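Local atomic coordinates of THUMP domain-containing protein (Pyrococcus horikoshii, PDB entry 1VBK), a protein that is of unknown function but probably binds RNA and ATP, as do the related ThiI enzymes of tRNA modification and thiamine biosynthesis. Residues N28-E37 and R229-F237. Residues are numbered along the deposited sequence; the frame is centred on the assembly and turned at random.
Sequences NNIREALVTE and RYSYGSKGF
The type II turn S231-S234 presses its corner, Y232-G233, against the last turns of a helix, N29 and G233 having their CA atoms 4.5 Å apart. Y232 makes the largest share of the contact: with CG anti to the carbonyl carbon (chi1 -49°), its ring lies along the helix, and A33 sits over one face in a CH-pi contact, CB 3.7 Å from the ring centroid. Beyond the ring, the hydroxyl gives a weak, long hydrogen bond to E37 (OH to OE2, 3.4 Å), the carboxylate steeply inclined to the ring plane, and R67 also bonds this OH. Without the ring, as with an alanine here, A33 would probably face a gap and R67 and E37 would lose the hydroxyl they share. At the turn, G233 brings its CA to 3.1 Å from N29 OD1, a spot where a CB would collide; its positive phi (115°) also suits glycine. N28 ND2 donates to that same OD1, while N29 ND2 bonds I176 O, so the amide is held at both ends. Two waters bridge the segments, one joining N28 ND2 to G233 O, the other E32 OE1 to G233 N. The contact thus docks helix 19-36 of the ferredoxin-like domain onto the loop between helix 215-228 and strand 239-241 of the ThiI-type domain, while I30 and L34 on the same helix pack against strand 50-54 and helix 58-65.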
loop_
_atom_site.group_PDB
_atom_site.type_symbol
_atom_site.label_atom_id
_atom_site.label_comp_id
_atom_site.label_asym_id
_atom_site.label_seq_id
_atom_site.Cartn_x
_atom_site.Cartn_y
_atom_site.Cartn_z
ATOM N N ASN A 28 -14.432 10.955 8.836
ATOM C CA ASN A 28 -13.230 10.927 9.669
ATOM C C ASN A 28 -12.431 12.207 9.447
ATOM O O ASN A 28 -11.998 12.857 10.395
ATOM C CB ASN A 28 -12.352 9.728 9.308
ATOM C CG ASN A 28 -11.015 9.752 10.027
ATOM O OD1 ASN A 28 -10.929 9.419 11.207
ATOM N ND2 ASN A 28 -9.971 10.168 9.323
ATOM N N ASN A 29 -12.241 12.563 8.181
ATOM C CA ASN A 29 -11.491 13.757 7.829
ATOM C C ASN A 29 -12.207 15.032 8.276
ATOM O O ASN A 29 -11.568 16.009 8.663
ATOM C CB ASN A 29 -11.234 13.773 6.319
ATOM C CG ASN A 29 -10.460 12.545 5.852
ATOM O OD1 ASN A 29 -9.859 11.835 6.668
ATOM N ND2 ASN A 29 -10.460 12.293 4.543
ATOM N N ILE A 30 -13.536 15.013 8.236
ATOM C CA ILE A 30 -14.331 16.160 8.659
ATOM C C ILE A 30 -14.163 16.349 10.169
ATOM O O ILE A 30 -14.006 17.471 10.652
ATOM C CB ILE A 30 -15.824 15.951 8.292
ATOM C CG1 ILE A 30 -15.993 16.112 6.772
ATOM C CG2 ILE A 30 -16.713 16.931 9.067
ATOM C CD1 ILE A 30 -17.365 15.752 6.247
ATOM N N ARG A 31 -14.191 15.247 10.915
ATOM C CA ARG A 31 -14.015 15.320 12.364
ATOM C C ARG A 31 -12.630 15.884 12.694
ATOM O O ARG A 31 -12.493 16.768 13.541
ATOM C CB ARG A 31 -14.151 13.933 12.997
ATOM C CG ARG A 31 -13.906 13.925 14.501
ATOM C CD ARG A 31 -13.900 12.509 15.055
ATOM N NE ARG A 31 -12.910 11.675 14.379
ATOM C CZ ARG A 31 -11.594 11.825 14.495
ATOM N NH1 ARG A 31 -11.092 12.781 15.268
ATOM N NH2 ARG A 31 -10.778 11.024 13.823
ATOM N N GLU A 32 -11.610 15.360 12.023
ATOM C CA GLU A 32 -10.239 15.809 12.237
ATOM C C GLU A 32 -10.095 17.302 11.972
ATOM O O GLU A 32 -9.428 18.009 12.725
ATOM C CB GLU A 32 -9.278 15.035 11.333
ATOM C CG GLU A 32 -8.959 13.635 11.817
ATOM C CD GLU A 32 -8.096 13.644 13.064
ATOM O OE1 GLU A 32 -6.987 14.223 13.011
ATOM O OE2 GLU A 32 -8.522 13.079 14.095
ATOM N N ALA A 33 -10.731 17.778 10.904
ATOM C CA ALA A 33 -10.672 19.192 10.546
ATOM C C ALA A 33 -11.306 20.094 11.599
ATOM O O ALA A 33 -10.710 21.091 12.013
ATOM C CB ALA A 33 -11.347 19.416 9.206
ATOM N N LEU A 34 -12.518 19.754 12.026
ATOM C CA LEU A 34 -13.218 20.554 13.025
ATOM C C LEU A 34 -12.503 20.539 14.379
ATOM O O LEU A 34 -12.392 21.573 15.043
ATOM C CB LEU A 34 -14.662 20.056 13.177
ATOM C CG LEU A 34 -15.535 20.222 11.919
ATOM C CD1 LEU A 34 -16.913 19.626 12.161
ATOM C CD2 LEU A 34 -15.658 21.691 11.566
ATOM N N VAL A 35 -12.014 19.373 14.785
ATOM C CA VAL A 35 -11.310 19.261 16.057
ATOM C C VAL A 35 -10.011 20.066 16.009
ATOM O O VAL A 35 -9.693 20.797 16.945
ATOM C CB VAL A 35 -11.007 17.780 16.401
ATOM C CG1 VAL A 35 -10.150 17.692 17.660
ATOM C CG2 VAL A 35 -12.314 17.028 16.619
ATOM N N THR A 36 -9.272 19.939 14.913
ATOM C CA THR A 36 -8.018 20.662 14.752
ATOM C C THR A 36 -8.234 22.175 14.814
ATOM O O THR A 36 -7.452 22.893 15.435
ATOM C CB THR A 36 -7.340 20.305 13.407
ATOM O OG1 THR A 36 -7.031 18.908 13.386
ATOM C CG2 THR A 36 -6.059 21.097 13.226
ATOM N N GLU A 37 -9.304 22.654 14.185
ATOM C CA GLU A 37 -9.606 24.083 14.173
ATOM C C GLU A 37 -10.449 24.505 15.375
ATOM O O GLU A 37 -10.884 25.651 15.472
ATOM C CB GLU A 37 -10.344 24.454 12.883
ATOM C CG GLU A 37 -9.575 24.174 11.600
ATOM C CD GLU A 37 -8.293 24.975 11.494
ATOM O OE1 GLU A 37 -8.351 26.215 11.633
ATOM O OE2 GLU A 37 -7.226 24.365 11.264
ATOM N N ARG A 229 -3.059 22.593 6.012
ATOM C CA ARG A 229 -4.439 23.075 6.109
ATOM C C ARG A 229 -5.379 22.389 5.122
ATOM O O ARG A 229 -6.567 22.714 5.058
ATOM C CB ARG A 229 -4.485 24.584 5.862
ATOM C CG ARG A 229 -3.625 25.392 6.810
ATOM C CD ARG A 229 -3.649 26.873 6.451
ATOM N NE ARG A 229 -4.983 27.460 6.569
ATOM C CZ ARG A 229 -5.744 27.817 5.540
ATOM N NH1 ARG A 229 -5.312 27.650 4.300
ATOM N NH2 ARG A 229 -6.935 28.360 5.750
ATOM N N TYR A 230 -4.839 21.446 4.357
ATOM C CA TYR A 230 -5.603 20.705 3.358
ATOM C C TYR A 230 -5.324 19.210 3.495
ATOM O O TYR A 230 -5.643 18.435 2.596
ATOM C CB TYR A 230 -5.177 21.143 1.954
ATOM C CG TYR A 230 -5.634 22.523 1.547
ATOM C CD1 TYR A 230 -6.904 22.724 1.006
ATOM C CD2 TYR A 230 -4.802 23.630 1.700
ATOM C CE1 TYR A 230 -7.331 23.996 0.627
ATOM C CE2 TYR A 230 -5.222 24.904 1.326
ATOM C CZ TYR A 230 -6.486 25.077 0.790
ATOM O OH TYR A 230 -6.909 26.333 0.419
ATOM N N SER A 231 -4.742 18.803 4.619
ATOM C CA SER A 231 -4.375 17.401 4.800
ATOM C C SER A 231 -5.098 16.629 5.900
ATOM O O SER A 231 -4.623 15.578 6.327
ATOM C CB SER A 231 -2.868 17.302 5.046
ATOM O OG SER A 231 -2.543 17.832 6.319
ATOM N N TYR A 232 -6.238 17.134 6.353
ATOM C CA TYR A 232 -6.981 16.457 7.409
ATOM C C TYR A 232 -7.241 14.998 7.037
ATOM O O TYR A 232 -7.736 14.698 5.951
ATOM C CB TYR A 232 -8.295 17.191 7.672
ATOM C CG TYR A 232 -8.107 18.678 7.839
ATOM C CD1 TYR A 232 -8.498 19.564 6.837
ATOM C CD2 TYR A 232 -7.509 19.203 8.987
ATOM C CE1 TYR A 232 -8.300 20.938 6.971
ATOM C CE2 TYR A 232 -7.302 20.576 9.129
ATOM C CZ TYR A 232 -7.703 21.436 8.119
ATOM O OH TYR A 232 -7.512 22.793 8.249
ATOM N N GLY A 233 -6.889 14.092 7.945
ATOM C CA GLY A 233 -7.078 12.677 7.684
ATOM C C GLY A 233 -5.754 11.937 7.603
ATOM O O GLY A 233 -5.713 10.708 7.662
ATOM N N SER A 234 -4.665 12.683 7.451
ATOM C CA SER A 234 -3.341 12.074 7.386
ATOM C C SER A 234 -2.578 12.513 8.625
ATOM O O SER A 234 -3.028 13.409 9.337
ATOM C CB SER A 234 -2.593 12.542 6.137
ATOM O OG SER A 234 -2.218 13.901 6.253
ATOM N N LYS A 235 -1.431 11.888 8.884
ATOM C CA LYS A 235 -0.624 12.254 10.044
ATOM C C LYS A 235 -0.134 13.689 9.900
ATOM O O LYS A 235 -0.003 14.417 10.885
ATOM C CB LYS A 235 0.560 11.294 10.201
ATOM C CG LYS A 235 0.163 9.933 10.762
ATOM C CD LYS A 235 -0.525 10.090 12.119
ATOM C CE LYS A 235 -1.024 8.760 12.668
ATOM N NZ LYS A 235 0.092 7.822 12.968
ATOM N N GLY A 236 0.135 14.084 8.660
ATOM C CA GLY A 236 0.573 15.439 8.376
ATOM C C GLY A 236 1.847 15.949 9.025
ATOM O O GLY A 236 1.909 17.112 9.422
ATOM N N PHE A 237 2.862 15.097 9.130
ATOM C CA PHE A 237 4.133 15.505 9.718
ATOM C C PHE A 237 5.247 15.404 8.688
ATOM O O PHE A 237 5.354 14.411 7.971
ATOM C CB PHE A 237 4.485 14.632 10.927
ATOM C CG PHE A 237 3.590 14.845 12.112
ATOM C CD1 PHE A 237 3.331 16.129 12.582
ATOM C CD2 PHE A 237 3.007 13.762 12.762
ATOM C CE1 PHE A 237 2.501 16.335 13.682
ATOM C CE2 PHE A 237 2.175 13.955 13.864
ATOM C CZ PHE A 237 1.921 15.245 14.324
HETATM O O HOH W 1 -7.172 10.321 10.459
HETATM O O HOH W 2 -5.755 14.837 10.443
#